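Local coordinates for phosphoribosylformylglycinamidine synthase 2 (Thermus thermophilus, PDB 3VIU), which belongs to the AIR synthase-related (PurM-like) family, pairing two copies of a two-domain module and carrying bound adenosine-5'-diphosphate and a magnesium ion, at residues E76-A81 against L178-E183; I118-S123 against I152-V157; A146-A151 against G233-G238; L246-L251 against E322-W327; G438-V443 against V546-K551. One frame throughout, in Å; residues are numbered along the deposited sequence.

Contact 1: residues E76-A81 against L178-E183; sequences EGWAVA and LGLLRE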
# COMPACT_ATOMS: atom_id res chain seq x y z
N GLU A 76 2.74 22.11 11.26
CA GLU A 76 3.40 23.30 10.74
C GLU A 76 2.84 23.71 9.37
O GLU A 76 3.55 24.25 8.52
CB GLU A 76 4.91 23.08 10.68
CG GLU A 76 5.51 22.80 12.07
CD GLU A 76 7.03 22.78 12.10
OE1 GLU A 76 7.59 22.36 13.14
OE2 GLU A 76 7.68 23.19 11.11
N GLY A 77 1.55 23.45 9.18
CA GLY A 77 0.91 23.82 7.93
C GLY A 77 0.98 22.79 6.82
O GLY A 77 0.38 22.99 5.77
N TRP A 78 1.71 21.69 7.04
CA TRP A 78 1.81 20.67 6.01
C TRP A 78 0.81 19.53 6.17
O TRP A 78 0.36 19.22 7.27
CB TRP A 78 3.21 20.06 5.97
CG TRP A 78 4.27 21.04 5.73
CD1 TRP A 78 4.99 21.71 6.66
CD2 TRP A 78 4.79 21.43 4.45
NE1 TRP A 78 5.94 22.50 6.05
CE2 TRP A 78 5.83 22.35 4.69
CE3 TRP A 78 4.47 21.10 3.13
CZ2 TRP A 78 6.57 22.94 3.66
CZ3 TRP A 78 5.20 21.69 2.10
CH2 TRP A 78 6.24 22.59 2.38
N ALA A 79 0.49 18.90 5.04
CA ALA A 79 -0.44 17.77 5.01
C ALA A 79 0.19 16.70 4.13
O ALA A 79 1.12 16.98 3.36
CB ALA A 79 -1.78 18.21 4.42
N VAL A 80 -0.30 15.47 4.24
CA VAL A 80 0.22 14.38 3.44
C VAL A 80 -0.91 13.56 2.84
O VAL A 80 -1.82 13.11 3.55
CB VAL A 80 1.13 13.45 4.28
CG1 VAL A 80 1.42 12.17 3.53
CG2 VAL A 80 2.44 14.16 4.58
N ALA A 81 -0.86 13.37 1.53
CA ALA A 81 -1.86 12.59 0.84
C ALA A 81 -1.21 11.25 0.53
O ALA A 81 -0.02 11.18 0.24
CB ALA A 81 -2.27 13.28 -0.45
N LEU A 178 3.11 8.55 -1.54
CA LEU A 178 3.04 9.62 -0.55
C LEU A 178 3.29 10.96 -1.23
O LEU A 178 4.23 11.10 -2.02
CB LEU A 178 4.10 9.42 0.54
CG LEU A 178 3.61 8.99 1.92
CD1 LEU A 178 3.13 7.56 1.87
CD2 LEU A 178 4.72 9.15 2.93
N GLY A 179 2.46 11.95 -0.92
CA GLY A 179 2.63 13.27 -1.49
C GLY A 179 2.42 14.33 -0.43
O GLY A 179 1.60 14.14 0.48
N LEU A 180 3.15 15.44 -0.52
CA LEU A 180 2.96 16.50 0.46
C LEU A 180 2.45 17.76 -0.18
O LEU A 180 2.64 18.00 -1.38
CB LEU A 180 4.25 16.78 1.26
CG LEU A 180 5.42 17.63 0.77
CD1 LEU A 180 4.97 19.01 0.35
CD2 LEU A 180 6.43 17.76 1.89
N LEU A 181 1.79 18.58 0.62
CA LEU A 181 1.23 19.83 0.16
C LEU A 181 0.94 20.73 1.34
O LEU A 181 0.98 20.30 2.50
CB LEU A 181 -0.07 19.57 -0.61
CG LEU A 181 -1.22 18.99 0.22
CD1 LEU A 181 -2.51 19.10 -0.58
CD2 LEU A 181 -0.94 17.54 0.59
N ARG A 182 0.65 21.98 1.04
CA ARG A 182 0.31 22.96 2.05
C ARG A 182 -1.19 22.75 2.21
O ARG A 182 -1.91 22.71 1.22
CB ARG A 182 0.61 24.36 1.54
CG ARG A 182 2.08 24.58 1.20
CD ARG A 182 2.92 24.51 2.45
NE ARG A 182 2.50 25.56 3.37
CZ ARG A 182 2.85 25.63 4.64
NH1 ARG A 182 3.65 24.72 5.18
NH2 ARG A 182 2.40 26.64 5.38
N GLU A 183 -1.64 22.59 3.45
CA GLU A 183 -3.05 22.36 3.73
C GLU A 183 -3.94 23.32 2.94
O GLU A 183 -4.93 22.91 2.32
CB GLU A 183 -3.30 22.51 5.24
CG GLU A 183 -4.52 21.75 5.74
CD GLU A 183 -4.62 21.76 7.25
OE1 GLU A 183 -3.59 21.53 7.92
OE2 GLU A 183 -5.74 21.98 7.77

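Contact 2: residues I118-S123 against I152-V157; sequences IALLDS and IGVPTV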
# COMPACT_ATOMS: atom_id res chain seq x y z
N ILE A 118 6.26 12.39 -2.94
CA ILE A 118 7.57 12.40 -2.31
C ILE A 118 8.09 11.00 -2.11
O ILE A 118 9.26 10.80 -1.78
CB ILE A 118 7.56 13.13 -0.93
CG1 ILE A 118 6.63 12.39 0.05
CG2 ILE A 118 7.14 14.57 -1.11
CD1 ILE A 118 6.54 13.05 1.43
N ALA A 119 7.22 10.01 -2.30
CA ALA A 119 7.65 8.64 -2.12
C ALA A 119 6.70 7.58 -2.67
O ALA A 119 5.49 7.78 -2.75
CB ALA A 119 7.92 8.38 -0.66
N LEU A 120 7.29 6.44 -3.04
CA LEU A 120 6.56 5.28 -3.55
C LEU A 120 6.98 4.06 -2.74
O LEU A 120 8.14 3.94 -2.34
CB LEU A 120 6.88 5.03 -5.02
CG LEU A 120 6.19 5.95 -6.04
CD1 LEU A 120 6.86 5.80 -7.40
CD2 LEU A 120 4.72 5.61 -6.11
N LEU A 121 6.03 3.18 -2.46
CA LEU A 121 6.32 1.94 -1.74
C LEU A 121 5.62 0.84 -2.52
O LEU A 121 4.47 1.01 -2.94
CB LEU A 121 5.80 1.98 -0.30
CG LEU A 121 6.44 2.95 0.70
CD1 LEU A 121 5.84 4.34 0.52
CD2 LEU A 121 6.19 2.46 2.14
N ASP A 122 6.31 -0.27 -2.75
CA ASP A 122 5.72 -1.37 -3.49
C ASP A 122 5.41 -2.58 -2.60
O ASP A 122 6.17 -2.91 -1.70
CB ASP A 122 6.65 -1.79 -4.63
CG ASP A 122 8.06 -2.10 -4.15
OD1 ASP A 122 8.70 -1.18 -3.59
OD2 ASP A 122 8.52 -3.24 -4.33
N SER A 123 4.27 -3.22 -2.86
CA SER A 123 3.86 -4.38 -2.10
C SER A 123 3.73 -5.51 -3.12
O SER A 123 2.79 -5.53 -3.92
CB SER A 123 2.53 -4.10 -1.41
OG SER A 123 2.38 -4.91 -0.25
N ILE A 152 10.47 9.75 -13.55
CA ILE A 152 9.63 10.86 -13.09
C ILE A 152 10.18 11.61 -11.89
O ILE A 152 9.65 12.65 -11.53
CB ILE A 152 8.17 10.40 -12.81
CG1 ILE A 152 7.23 11.62 -12.87
CG2 ILE A 152 8.06 9.74 -11.44
CD1 ILE A 152 5.78 11.28 -13.14
N GLY A 153 11.23 11.09 -11.27
CA GLY A 153 11.83 11.77 -10.14
C GLY A 153 11.26 11.48 -8.76
O GLY A 153 11.47 12.26 -7.83
N VAL A 154 10.54 10.37 -8.61
CA VAL A 154 9.98 10.01 -7.32
C VAL A 154 10.61 8.70 -6.89
O VAL A 154 10.49 7.69 -7.58
CB VAL A 154 8.45 9.85 -7.39
CG1 VAL A 154 7.91 9.44 -6.03
CG2 VAL A 154 7.82 11.15 -7.85
N PRO A 155 11.30 8.70 -5.74
CA PRO A 155 11.95 7.49 -5.26
C PRO A 155 11.00 6.48 -4.65
O PRO A 155 9.95 6.84 -4.11
CB PRO A 155 12.91 8.01 -4.21
CG PRO A 155 12.10 9.10 -3.58
CD PRO A 155 11.50 9.81 -4.79
N THR A 156 11.37 5.22 -4.77
CA THR A 156 10.62 4.14 -4.16
C THR A 156 11.45 3.93 -2.91
O THR A 156 12.57 3.42 -2.98
CB THR A 156 10.61 2.91 -5.07
OG1 THR A 156 9.78 3.18 -6.20
CG2 THR A 156 10.07 1.70 -4.33
N VAL A 157 10.92 4.36 -1.77
CA VAL A 157 11.64 4.29 -0.50
C VAL A 157 11.54 2.99 0.30
O VAL A 157 12.19 2.85 1.34
CB VAL A 157 11.20 5.43 0.42
CG1 VAL A 157 11.48 6.77 -0.25
CG2 VAL A 157 9.71 5.28 0.74

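Contact 3: residues A146-A151 against G233-G238; sequences AFYGNA and GDPFLG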
# COMPACT_ATOMS: atom_id res chain seq x y z
N ALA A 146 11.17 0.66 -11.51
CA ALA A 146 12.36 1.51 -11.55
C ALA A 146 12.30 2.47 -12.73
O ALA A 146 12.66 3.64 -12.62
CB ALA A 146 13.63 0.65 -11.64
N PHE A 147 11.83 1.96 -13.87
CA PHE A 147 11.72 2.77 -15.07
C PHE A 147 10.86 4.01 -14.89
O PHE A 147 11.29 5.12 -15.20
CB PHE A 147 11.16 1.94 -16.23
CG PHE A 147 10.60 2.77 -17.35
CD1 PHE A 147 9.23 2.77 -17.62
CD2 PHE A 147 11.44 3.56 -18.14
CE1 PHE A 147 8.70 3.54 -18.66
CE2 PHE A 147 10.92 4.34 -19.18
CZ PHE A 147 9.55 4.33 -19.44
N TYR A 148 9.65 3.84 -14.40
CA TYR A 148 8.77 4.98 -14.23
C TYR A 148 9.22 5.93 -13.14
O TYR A 148 9.34 7.13 -13.37
CB TYR A 148 7.34 4.51 -13.96
CG TYR A 148 6.31 5.51 -14.42
CD1 TYR A 148 6.04 6.65 -13.68
CD2 TYR A 148 5.66 5.34 -15.65
CE1 TYR A 148 5.14 7.61 -14.15
CE2 TYR A 148 4.78 6.29 -16.12
CZ TYR A 148 4.52 7.42 -15.38
OH TYR A 148 3.67 8.37 -15.86
N GLY A 149 9.47 5.38 -11.96
CA GLY A 149 9.90 6.18 -10.83
C GLY A 149 11.19 6.93 -11.03
O GLY A 149 11.28 8.11 -10.69
N ASN A 150 12.20 6.27 -11.59
CA ASN A 150 13.47 6.94 -11.82
C ASN A 150 13.34 8.03 -12.86
O ASN A 150 14.01 9.06 -12.78
CB ASN A 150 14.53 5.92 -12.25
CG ASN A 150 14.98 5.03 -11.10
OD1 ASN A 150 15.78 4.11 -11.30
ND2 ASN A 150 14.47 5.29 -9.89
N ALA A 151 12.47 7.80 -13.85
CA ALA A 151 12.27 8.78 -14.90
C ALA A 151 11.44 9.97 -14.43
O ALA A 151 11.68 11.10 -14.86
CB ALA A 151 11.61 8.13 -16.10
N GLY A 233 3.57 3.22 -20.36
CA GLY A 233 3.42 4.55 -19.81
C GLY A 233 4.60 5.43 -20.15
O GLY A 233 5.71 4.93 -20.34
N ASP A 234 4.38 6.73 -20.24
CA ASP A 234 5.45 7.68 -20.56
C ASP A 234 5.71 8.59 -19.37
O ASP A 234 5.04 9.61 -19.19
CB ASP A 234 5.06 8.52 -21.78
CG ASP A 234 6.11 9.56 -22.14
OD1 ASP A 234 5.90 10.30 -23.13
OD2 ASP A 234 7.14 9.65 -21.45
N PRO A 235 6.69 8.24 -18.53
CA PRO A 235 7.07 8.99 -17.33
C PRO A 235 7.66 10.37 -17.62
O PRO A 235 7.53 11.30 -16.83
CB PRO A 235 8.08 8.07 -16.65
CG PRO A 235 8.76 7.44 -17.83
CD PRO A 235 7.59 7.09 -18.73
N PHE A 236 8.30 10.49 -18.77
CA PHE A 236 8.89 11.75 -19.16
C PHE A 236 7.80 12.80 -19.31
O PHE A 236 7.95 13.93 -18.86
CB PHE A 236 9.68 11.55 -20.45
CG PHE A 236 10.80 10.56 -20.30
CD1 PHE A 236 11.95 10.91 -19.59
CD2 PHE A 236 10.67 9.26 -20.77
CE1 PHE A 236 12.95 9.98 -19.36
CE2 PHE A 236 11.67 8.31 -20.54
CZ PHE A 236 12.81 8.67 -19.83
N LEU A 237 6.68 12.40 -19.92
CA LEU A 237 5.53 13.28 -20.09
C LEU A 237 4.85 13.40 -18.73
O LEU A 237 4.22 14.41 -18.42
CB LEU A 237 4.56 12.69 -21.11
CG LEU A 237 3.19 13.36 -21.21
CD1 LEU A 237 3.34 14.83 -21.54
CD2 LEU A 237 2.36 12.64 -22.27
N GLY A 238 5.00 12.35 -17.92
CA GLY A 238 4.40 12.35 -16.60
C GLY A 238 4.96 13.46 -15.74
O GLY A 238 4.22 14.13 -15.01

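Contact 4: residues L246-L251 against E322-W327; sequences LEAIEL and EVFGRW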
# COMPACT_ATOMS: atom_id res chain seq x y z
N LEU A 246 0.45 20.46 -10.41
CA LEU A 246 0.85 20.96 -9.10
C LEU A 246 0.95 22.48 -9.09
O LEU A 246 0.49 23.12 -8.15
CB LEU A 246 2.19 20.36 -8.67
CG LEU A 246 2.26 18.87 -8.32
CD1 LEU A 246 3.71 18.49 -8.05
CD2 LEU A 246 1.40 18.58 -7.11
N GLU A 247 1.54 23.06 -10.12
CA GLU A 247 1.65 24.51 -10.15
C GLU A 247 0.26 25.10 -10.27
O GLU A 247 -0.11 26.01 -9.53
CB GLU A 247 2.52 24.98 -11.32
CG GLU A 247 2.60 26.51 -11.42
CD GLU A 247 3.60 27.00 -12.46
OE1 GLU A 247 3.47 28.17 -12.88
OE2 GLU A 247 4.51 26.23 -12.84
N ALA A 248 -0.52 24.57 -11.20
CA ALA A 248 -1.88 25.04 -11.40
C ALA A 248 -2.63 25.11 -10.06
O ALA A 248 -3.26 26.12 -9.75
CB ALA A 248 -2.62 24.11 -12.37
N ILE A 249 -2.56 24.05 -9.26
CA ILE A 249 -3.26 24.08 -7.99
C ILE A 249 -2.57 24.98 -6.97
O ILE A 249 -3.24 25.66 -6.19
CB ILE A 249 -3.39 22.70 -7.35
CG1 ILE A 249 -3.96 22.87 -5.94
CG2 ILE A 249 -2.04 22.01 -7.35
CD1 ILE A 249 -3.82 21.68 -5.05
N GLU A 250 -1.24 24.97 -6.97
CA GLU A 250 -0.51 25.81 -6.03
C GLU A 250 -0.81 27.28 -6.28
O GLU A 250 -0.63 28.11 -5.39
CB GLU A 250 0.99 25.54 -6.13
CG GLU A 250 1.38 24.27 -5.40
CD GLU A 250 2.83 23.89 -5.61
OE1 GLU A 250 3.72 24.72 -5.32
OE2 GLU A 250 3.08 22.75 -6.05
N LEU A 251 -1.30 27.59 -7.48
CA LEU A 251 -1.66 28.95 -7.83
C LEU A 251 -3.15 29.15 -7.60
O LEU A 251 -3.69 30.21 -7.89
CB LEU A 251 -1.33 29.25 -9.29
CG LEU A 251 0.16 29.28 -9.62
CD1 LEU A 251 0.36 29.75 -11.05
CD2 LEU A 251 0.89 30.20 -8.65
N GLU A 322 -1.88 29.10 -19.40
CA GLU A 322 -0.51 29.60 -19.30
C GLU A 322 0.34 28.70 -18.43
O GLU A 322 1.50 28.43 -18.76
CB GLU A 322 -0.53 31.05 -18.79
CG GLU A 322 -1.19 31.99 -19.80
CD GLU A 322 -1.25 33.44 -19.35
OE1 GLU A 322 -1.80 34.27 -20.11
OE2 GLU A 322 -0.75 33.75 -18.24
N VAL A 323 -0.23 28.22 -17.33
CA VAL A 323 0.51 27.32 -16.46
C VAL A 323 1.02 26.15 -17.30
O VAL A 323 2.21 25.83 -17.26
CB VAL A 323 -0.37 26.77 -15.33
CG1 VAL A 323 0.37 25.64 -14.61
CG2 VAL A 323 -0.69 27.87 -14.34
N PHE A 324 0.14 25.52 -18.06
CA PHE A 324 0.56 24.40 -18.89
C PHE A 324 1.47 24.84 -20.01
O PHE A 324 2.36 24.10 -20.42
CB PHE A 324 -0.65 23.64 -19.44
CG PHE A 324 -1.27 22.72 -18.44
CD1 PHE A 324 -1.81 23.22 -17.26
CD2 PHE A 324 -1.25 21.35 -18.64
CE1 PHE A 324 -2.32 22.37 -16.30
CE2 PHE A 324 -1.76 20.49 -17.68
CZ PHE A 324 -2.29 20.99 -16.51
N GLY A 325 1.25 26.05 -20.51
CA GLY A 325 2.11 26.56 -21.57
C GLY A 325 3.54 26.62 -21.07
O GLY A 325 4.48 26.26 -21.78
N ARG A 326 3.71 27.07 -19.83
CA ARG A 326 5.03 27.18 -19.23
C ARG A 326 5.76 25.83 -19.16
O ARG A 326 6.99 25.78 -19.27
CB ARG A 326 4.94 27.78 -17.82
CG ARG A 326 4.65 29.27 -17.82
CD ARG A 326 5.04 29.89 -16.49
NE ARG A 326 4.01 29.71 -15.46
CZ ARG A 326 2.87 30.39 -15.42
NH1 ARG A 326 2.61 31.29 -16.35
NH2 ARG A 326 2.01 30.17 -14.43
N TRP A 327 5.01 24.75 -18.98
CA TRP A 327 5.61 23.42 -18.92
C TRP A 327 5.57 22.69 -20.27
O TRP A 327 5.74 21.48 -20.34
CB TRP A 327 4.95 22.57 -17.83
CG TRP A 327 5.23 23.10 -16.46
CD1 TRP A 327 4.48 24.00 -15.76
CD2 TRP A 327 6.40 22.85 -15.67
NE1 TRP A 327 5.11 24.33 -14.58
CE2 TRP A 327 6.29 23.64 -14.50
CE3 TRP A 327 7.53 22.04 -15.84
CZ2 TRP A 327 7.28 23.64 -13.50
CZ3 TRP A 327 8.51 22.04 -14.84
CH2 TRP A 327 8.37 22.84 -13.69

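Contact 5: residues G438-V443 against V546-K551; sequences GTRLGV and VLEVDK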
# COMPACT_ATOMS: atom_id res chain seq x y z
N GLY A 438 13.78 22.31 5.71
CA GLY A 438 13.34 23.61 6.17
C GLY A 438 12.52 23.50 7.44
O GLY A 438 12.19 24.52 8.05
N THR A 439 12.20 22.27 7.84
CA THR A 439 11.42 22.04 9.06
C THR A 439 12.06 20.95 9.90
O THR A 439 13.08 20.37 9.52
CB THR A 439 9.99 21.57 8.75
OG1 THR A 439 9.99 20.15 8.50
CG2 THR A 439 9.42 22.31 7.55
N ARG A 440 11.45 20.67 11.04
CA ARG A 440 11.93 19.63 11.93
C ARG A 440 11.04 18.41 11.74
O ARG A 440 11.18 17.41 12.43
CB ARG A 440 11.83 20.11 13.36
CG ARG A 440 12.51 21.44 13.58
CD ARG A 440 12.26 21.91 14.99
NE ARG A 440 12.63 20.88 15.94
CZ ARG A 440 12.34 20.93 17.23
NH1 ARG A 440 11.66 21.97 17.71
NH2 ARG A 440 12.73 19.95 18.04
N LEU A 441 10.13 18.51 10.78
CA LEU A 441 9.18 17.45 10.50
C LEU A 441 9.72 16.29 9.67
O LEU A 441 10.54 16.46 8.76
CB LEU A 441 7.95 18.02 9.80
CG LEU A 441 7.18 19.07 10.59
CD1 LEU A 441 6.11 19.68 9.71
CD2 LEU A 441 6.58 18.43 11.83
N GLY A 442 9.24 15.10 10.02
CA GLY A 442 9.61 13.88 9.33
C GLY A 442 8.36 13.05 9.16
O GLY A 442 7.54 12.95 10.08
N VAL A 443 8.19 12.47 7.97
CA VAL A 443 7.03 11.63 7.67
C VAL A 443 7.49 10.19 7.55
O VAL A 443 8.38 9.89 6.76
CB VAL A 443 6.39 12.06 6.35
CG1 VAL A 443 5.15 11.23 6.08
CG2 VAL A 443 6.07 13.55 6.38
N VAL A 546 3.99 10.93 11.68
CA VAL A 546 4.93 12.04 11.68
C VAL A 546 5.77 12.04 12.94
O VAL A 546 5.39 11.45 13.95
CB VAL A 546 4.20 13.38 11.56
CG1 VAL A 546 3.24 13.56 12.73
CG2 VAL A 546 5.22 14.51 11.51
N LEU A 547 6.92 12.71 12.87
CA LEU A 547 7.82 12.80 14.01
C LEU A 547 8.78 13.96 13.79
O LEU A 547 8.77 14.60 12.75
CB LEU A 547 8.62 11.50 14.16
CG LEU A 547 9.65 11.18 13.07
CD1 LEU A 547 10.54 10.05 13.55
CD2 LEU A 547 8.96 10.80 11.77
N GLU A 548 9.59 14.24 14.80
CA GLU A 548 10.58 15.30 14.68
C GLU A 548 11.84 14.56 14.29
O GLU A 548 12.32 13.71 15.03
CB GLU A 548 10.81 16.02 16.01
CG GLU A 548 9.58 16.74 16.54
CD GLU A 548 9.92 17.75 17.62
OE1 GLU A 548 10.60 17.37 18.61
OE2 GLU A 548 9.50 18.93 17.49
N VAL A 549 12.35 14.87 13.10
CA VAL A 549 13.55 14.24 12.58
C VAL A 549 14.65 14.13 13.63
O VAL A 549 15.46 13.21 13.62
CB VAL A 549 14.08 15.02 11.38
CG1 VAL A 549 15.29 14.32 10.79
CG2 VAL A 549 13.00 15.16 10.35
N ASP A 550 14.66 15.08 14.56
CA ASP A 550 15.68 15.08 15.60
C ASP A 550 15.43 14.03 16.69
O ASP A 550 16.32 13.73 17.47
CB ASP A 550 15.78 16.45 16.24
CG ASP A 550 17.03 16.60 17.07
OD1 ASP A 550 18.14 16.53 16.48
OD2 ASP A 550 16.91 16.78 18.30
N LYS A 551 14.22 13.49 16.74
CA LYS A 551 13.88 12.47 17.72
C LYS A 551 13.43 11.26 16.92
O LYS A 551 12.26 10.89 16.92
CB LYS A 551 12.75 12.96 18.64
CG LYS A 551 13.16 14.16 19.48
CD LYS A 551 11.97 14.83 20.16
CE LYS A 551 12.41 16.07 20.93
NZ LYS A 551 11.25 16.85 21.45

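Contact 1: residues E76-A81 against L178-E183
A81 and G179 exchange two short backbone bonds, A81 N to G179 O and G179 N to A81 O, both 2.8 Å. They make an antiparallel hydrogen-bonded pair in the mixed beta sheet of the first PurM-like N-terminal domain, where strands 78-86 and 172-182 are neighbours. A79 and L181 form the next hydrogen-bonded pair, and V80 opposite L180 lies between the two as a non-hydrogen-bonded one. The register persists past the strand ends, since E183 N still reaches G77 O at 3.1 Å in a nearly straight bond (172° at the hydrogen). On the face carrying A79 and L181, the CD2 branch of L181 leans back over the neighbouring strand to lie 4.0 Å from A79 CB; the torsion that tucks its CG between backbone N and carbonyl carbon (chi1 65°) sends it there.

W78 and L180 share the other face, and L180 CD1 presses on W78 CZ3 at 3.2 Å, a tight approach. R182 bends at chi2 and chi3 to bring its chain over the indole. Its CD sits 3.7 Å from the centroid of the six-membered ring, a CH-pi contact, while CZ stands over the five-membered ring as a cation-pi partner. The guanidinium is upright on the indole, the planes 84° apart, so an edge rather than a face meets the ring. E183 directs its carboxylate elsewhere, to a salt bridge with R73. NH1, the R182 nitrogen nearest the indole, also makes a weak, 3.4 Å bond to E76 O.

Contact 2: residues I118-S123 against I152-V157
L120 and T156 are paired across two parallel strands by backbone bonds that straddle T156: L120 N donates to P155 O at 2.9 Å, and V157 N donates to L120 O at the same length. Both bonds are bent, with angles at the hydrogen of 139° and 132°. Weaker CA-H...O contacts reinforce the same carbonyls. T156 CA lies 3.1 Å from L120 O, and A119 CA adds to the load on P155 O.

This pairing closes a beta-alpha-beta unit of the PurM-like N-terminal domain: strand 116-126 leads through helix 132-152 to strand 156-163, its parallel neighbour at the sheet border. Just before the pairing, I118 and A119 both face L178 on the other flanking strand, a classic beta bulge.

Apolar contacts lie on both faces. V154 aims its CG1, held anti to the backbone N (chi1 179°), at L120 CG, 3.9 Å away, and the two side chains meet at about a right angle. Helix 95-112 covers L120 with V103, I106 and L107. V157 lies with A119 and L121 on the other face, where its CG2 is 3.8 Å from A119 CB and 4.0 Å from L121 CD1.

Polar side-chain atoms here meet carbon rather than donors of the partner segment. T156 OG1 rests 3.6 Å from L120 CB, whereas the methyl CG2 of T156 lies across D122 and comes within 3.3 Å of its OD1.

Contact 3: residues A146-A151 against G233-G238
P235 is wedged between Y148, A151 and F147, and the tight half of the contact is built round its ring. P235 CB stands 3.6 Å from the centroid of the Y148 ring, only 2° off the ring normal, so this CH-pi contact is centred on the face. The Y148 ring reaches that place because CG is anti to the backbone N (chi1 -152°), which carries the aromatic group toward the partner helix. A151 CB meets P235 CG at 3.4 Å, and F147 CZ lies 3.5 Å from P235 CD, with the two side chains crossing at about a right angle. G233 completes this part with its carbonyl O in the plane of the F147 ring, at the edge beside CE1.

The outer half is looser. F236 is exposed and turns one face to A151, whose CB is 4.2 Å from the ring centroid and displaced toward the rim, 24° off the normal. F147 CE2 and F236 CE2 only brush, at 4.3 Å. Polar groups are served around this apolar interface rather than across it: D234 is the N-cap of helix 235-250, its OD2 accepting from L237 N at 3.2 Å. E306 takes bonds from both segments, OE2 from the hydroxyl of Y148 and OE1 from D234 N.

The contact thus sets the C-terminal part of helix 132-152, in the first N-terminal PurM-like domain, against the first turn of helix 235-250 in the C-terminal domain that follows it, with V103, L107 and R108 of helix 95-112 also packing on Y148.

Contact 4: residues L246-L251 against E322-W327
R326 and W327 both present the edges of their flat groups to the carboxylate of E247. The guanidinium holds E247 OE1 almost exactly in its plane, while one of its faces lies over its own helix, above V323 CA and E322 O. Its grip is side-on but converges on a single atom: NE donates to OE1 at 3.1 Å and NH2 to the same OE1 at 2.9 Å, both from the same face of the carboxylate, forming a salt bridge. The planes of the two charged groups are 25° apart. The indole is turned steeply to the carboxylate instead (79°). Its NE1-H, pointing out of the ring edge, meets OE2 at 2.6 Å from above the carboxylate plane. With both oxygens engaged, the carboxylate's rotation is probably fixed, and the paired charge should favour its ionised form. E247 spans the gap because its CG lies anti to the backbone N (chi1 177°) and the chain beyond is extended.

Beneath this polar bridge the helices meet through small groups. V323 CG1 lies 3.7 Å from A248 N and 4.0 Å from A248 CB, and A248 CB also comes near the edge of the F324 ring. On the outside, the L251 and V323 side chains pass each other head to tail, L251 CD1 being 3.9 Å from V323 CG2.

Both helices belong to the first of the two C-terminal AIR synthase-related domains. The ends of helices 235-250 and 317-326 run roughly antiparallel, their axes 9.6 Å apart, with F324 and W327 reaching A244 one turn earlier and V323 touching L253 in the following loop.

Contact 5: residues G438-V443 against V546-K551
The second PurM-like N-terminal domain has a mixed beta sheet in which strands 441-448 and 538-548 run antiparallel, and this contact is the end of that pairing. G442 and L547 form the hydrogen-bonded pair, G442 N donating to L547 O at 2.8 Å and L547 N to G442 O at 2.9 Å. Beyond the strand end, V549 N continues the register to R440 O, also at 2.9 Å.

G442 leaves its carbonyl O to be flanked by methyls from both faces: V546 CG2 and L547 CD2 each approach it to 3.1 Å, close packing for carbon against oxygen. L547 is placed for this by a chi1 of 68°, with CG between backbone N and carbonyl carbon. V549 CG2 similarly rests on L441 O.

At the surface the side chains of R440 and E548 run alongside one another in the same direction. E548 OE2 sits over one face of the guanidinium, and OE1, 3.4 Å from R440 NH2, is also well out of its plane, so no N-H points at it and the salt bridge rests on charge alone. K551 NZ adds a hydrogen-bonded salt bridge to the same E548 OE1 at 3.0 Å, across the type I turn E548-K551. An ST turn, with T439 OG1 accepting from L441 N, leads into strand 441-448. Antiparallel central strands of this kind are typical of the PurM-like N-terminal sheet.

In the fold
Contacts 1 and 5 join corresponding antiparallel strands in two sheets of the same strand order, and the sheets meet there: E76 and W78 pack on T439 and L441, and L178 on V443. Contact 2 is the most buried; it shares the first sheet with contact 1, nests inside its chain loop, and is bonded to it through L178 with I118 and A119. Contact 3 takes the helix of the contact 2 crossover and packs it on helix 235-250, whose far end enters contact 4. Backbone bonds dominate in the sheets, apolar rings in contact 3, and charged side chains at the partly exposed contact 4 and the outer end of contact 5.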